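Long-range contact in PnpC (Pseudomonas putida, PDB 3N9T), which probably catalyses the intradiol ring cleavage of hydroxyquinol with oxygen, using a bound ferric iron: residues M122-G127 and D166-N171. Residues are numbered along the deposited sequence; the frame is centred on the assembly and turned at random.
Sequences MALTDG and DQPFGN
The flat amide of N171 slots against the backbone bend of 122-127. T125 CG2 lies obliquely over one face near ND2, with L124 CB on the same side, 3.2 Å from N171 OD1; M122 O stands off the OD1 end, on the opposite side of the plane. Polar partners occupy its two ends. L124 N donates to N171 OD1 at 2.7 Å, approaching almost straight down the C=O direction (174°), while N171 ND2 gives a weak bond of 3.4 Å to T125 OG1. Threonine thus offers the amide both a hydroxyl and a methyl. The other N-H goes to Q167 OE1, which lies in the plane of the asparagine amide, 2.9 Å from N171 ND2. Asparagine suits this place because one short side chain both accepts and donates; its CG, anti to the backbone N (chi1 -173°), brings both functions to the neighbouring loop. Q167 NE2 is in turn bonded to M159 O and D164 OD2, which probably helps fix how the N171 amide is turned. On the exposed side L124 CD1 meets P168 CB at 3.9 Å, two apolar side chains running alongside each other in opposite senses. P168 opens a type II beta turn closed by N171 N to P168 O; G170 takes its third position, where phi is positive (79°), a conformation readily adopted without a side chain. The N171 side chain thus joins the loop before strand 129-138 to the turn before strand 173-177, at the iron-bearing end of the intradiol dioxygenase beta-sandwich.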
ATOM      1  N   MET A 122       4.717 -30.563  26.922  1.00 20.51           N
ATOM      2  CA  MET A 122       5.635 -29.827  26.030  1.00 19.71           C
ATOM      3  C   MET A 122       6.282 -28.578  26.670  1.00 21.23           C
ATOM      4  O   MET A 122       7.046 -27.863  25.987  1.00 20.95           O
ATOM      5  CB  MET A 122       4.966 -29.448  24.710  1.00 17.96           C
ATOM      6  CG  MET A 122       3.565 -28.715  24.858  1.00 17.48           C
ATOM      7  SD  MET A 122       3.169 -28.108  23.258  1.00 16.33           S
ATOM      8  CE  MET A 122       1.955 -26.857  23.716  1.00 16.36           C
ATOM      9  N   ALA A 123       5.920 -28.297  27.921  1.00 20.75           N
ATOM     10  CA  ALA A 123       6.389 -27.083  28.594  1.00 25.08           C
ATOM     11  C   ALA A 123       7.705 -27.439  29.278  1.00 27.01           C
ATOM     12  O   ALA A 123       7.720 -28.090  30.291  1.00 28.21           O
ATOM     13  CB  ALA A 123       5.406 -26.580  29.608  1.00 22.83           C
ATOM     14  N   LEU A 124       8.791 -27.006  28.686  1.00 30.93           N
ATOM     15  CA  LEU A 124      10.077 -27.253  29.294  1.00 34.63           C
ATOM     16  C   LEU A 124      10.447 -26.082  30.199  1.00 37.06           C
ATOM     17  O   LEU A 124      11.387 -26.196  30.971  1.00 39.94           O
ATOM     18  CB  LEU A 124      11.128 -27.554  28.203  1.00 34.22           C
ATOM     19  CG  LEU A 124      10.651 -28.559  27.127  1.00 33.94           C
ATOM     20  CD1 LEU A 124      11.759 -28.866  26.202  1.00 35.53           C
ATOM     21  CD2 LEU A 124      10.078 -29.848  27.701  1.00 35.46           C
ATOM     22  N   THR A 125       9.694 -24.979  30.139  1.00 38.68           N
ATOM     23  CA  THR A 125       9.950 -23.793  30.985  1.00 39.98           C
ATOM     24  C   THR A 125       8.888 -23.597  32.092  1.00 39.82           C
ATOM     25  O   THR A 125       7.945 -24.374  32.201  1.00 40.34           O
ATOM     26  CB  THR A 125      10.113 -22.514  30.130  1.00 40.01           C
ATOM     27  OG1 THR A 125       8.952 -22.308  29.312  1.00 41.76           O
ATOM     28  CG2 THR A 125      11.338 -22.643  29.207  1.00 41.65           C
ATOM     29  N   ASP A 126       9.078 -22.571  32.916  1.00 39.73           N
ATOM     30  CA  ASP A 126       8.159 -22.165  34.015  1.00 39.28           C
ATOM     31  C   ASP A 126       6.786 -21.749  33.520  1.00 35.93           C
ATOM     32  O   ASP A 126       6.700 -21.006  32.540  1.00 35.99           O
ATOM     33  CB  ASP A 126       8.688 -20.861  34.689  1.00 40.35           C
ATOM     34  CG  ASP A 126       9.867 -21.091  35.618  1.00 45.65           C
ATOM     35  OD1 ASP A 126      10.262 -22.276  35.824  1.00 48.76           O
ATOM     36  OD2 ASP A 126      10.388 -20.055  36.152  1.00 51.10           O
ATOM     37  N   GLY A 127       5.728 -22.093  34.247  1.00 32.60           N
ATOM     38  CA  GLY A 127       4.428 -21.499  33.896  1.00 29.97           C
ATOM     39  C   GLY A 127       3.416 -22.185  34.770  1.00 26.97           C
ATOM     40  O   GLY A 127       3.782 -23.005  35.565  1.00 26.56           O
ATOM     41  N   ASP A 166      16.981 -18.652  22.736  1.00 41.03           N
ATOM     42  CA  ASP A 166      17.432 -19.092  24.073  1.00 41.68           C
ATOM     43  C   ASP A 166      16.590 -20.233  24.751  1.00 40.44           C
ATOM     44  O   ASP A 166      17.101 -20.955  25.586  1.00 40.70           O
ATOM     45  CB  ASP A 166      17.671 -17.852  24.968  1.00 43.22           C
ATOM     46  CG  ASP A 166      17.540 -18.132  26.470  1.00 47.78           C
ATOM     47  OD1 ASP A 166      16.461 -18.613  26.934  1.00 52.52           O
ATOM     48  OD2 ASP A 166      18.523 -17.817  27.196  1.00 53.10           O
ATOM     49  N   GLN A 167      15.317 -20.429  24.371  1.00 38.73           N
ATOM     50  CA  GLN A 167      14.517 -21.554  24.939  1.00 35.56           C
ATOM     51  C   GLN A 167      14.994 -22.905  24.373  1.00 32.60           C
ATOM     52  O   GLN A 167      15.469 -22.946  23.226  1.00 32.10           O
ATOM     53  CB  GLN A 167      13.038 -21.410  24.575  1.00 35.08           C
ATOM     54  CG  GLN A 167      12.245 -20.298  25.284  1.00 34.94           C
ATOM     55  CD  GLN A 167      10.898 -20.081  24.583  1.00 33.28           C
ATOM     56  OE1 GLN A 167      10.297 -21.036  24.098  1.00 31.79           O
ATOM     57  NE2 GLN A 167      10.452 -18.824  24.478  1.00 30.37           N
ATOM     58  N   PRO A 168      14.808 -23.990  25.137  1.00 30.51           N
ATOM     59  CA  PRO A 168      15.124 -25.373  24.685  1.00 30.29           C
ATOM     60  C   PRO A 168      14.430 -25.715  23.360  1.00 30.32           C
ATOM     61  O   PRO A 168      13.291 -25.265  23.124  1.00 28.62           O
ATOM     62  CB  PRO A 168      14.575 -26.264  25.811  1.00 29.85           C
ATOM     63  CG  PRO A 168      14.389 -25.415  26.973  1.00 30.27           C
ATOM     64  CD  PRO A 168      14.321 -23.952  26.528  1.00 29.97           C
ATOM     65  N   PHE A 169      15.126 -26.467  22.494  1.00 28.63           N
ATOM     66  CA  PHE A 169      14.527 -27.056  21.303  1.00 28.38           C
ATOM     67  C   PHE A 169      13.195 -27.743  21.645  1.00 25.94           C
ATOM     68  O   PHE A 169      13.106 -28.514  22.582  1.00 24.94           O
ATOM     69  CB  PHE A 169      15.462 -28.099  20.647  1.00 28.55           C
ATOM     70  CG  PHE A 169      14.860 -28.774  19.462  1.00 28.77           C
ATOM     71  CD1 PHE A 169      15.027 -28.249  18.185  1.00 30.00           C
ATOM     72  CD2 PHE A 169      14.113 -29.944  19.620  1.00 31.61           C
ATOM     73  CE1 PHE A 169      14.458 -28.863  17.067  1.00 32.54           C
ATOM     74  CE2 PHE A 169      13.526 -30.564  18.523  1.00 31.00           C
ATOM     75  CZ  PHE A 169      13.700 -30.024  17.232  1.00 33.37           C
ATOM     76  N   GLY A 170      12.170 -27.423  20.857  1.00 26.48           N
ATOM     77  CA  GLY A 170      10.834 -28.059  20.989  1.00 25.46           C
ATOM     78  C   GLY A 170       9.987 -27.519  22.126  1.00 25.47           C
ATOM     79  O   GLY A 170       8.882 -27.946  22.301  1.00 26.08           O
ATOM     80  N   ASN A 171      10.477 -26.528  22.864  1.00 23.81           N
ATOM     81  CA  ASN A 171       9.711 -26.042  23.973  1.00 22.76           C
ATOM     82  C   ASN A 171       8.354 -25.529  23.485  1.00 21.05           C
ATOM     83  O   ASN A 171       8.286 -24.769  22.541  1.00 20.78           O
ATOM     84  CB  ASN A 171      10.423 -24.878  24.612  1.00 22.83           C
ATOM     85  CG  ASN A 171       9.764 -24.438  25.879  1.00 22.91           C
ATOM     86  OD1 ASN A 171       9.385 -25.249  26.724  1.00 24.97           O
ATOM     87  ND2 ASN A 171       9.687 -23.123  26.054  1.00 24.38           N
TER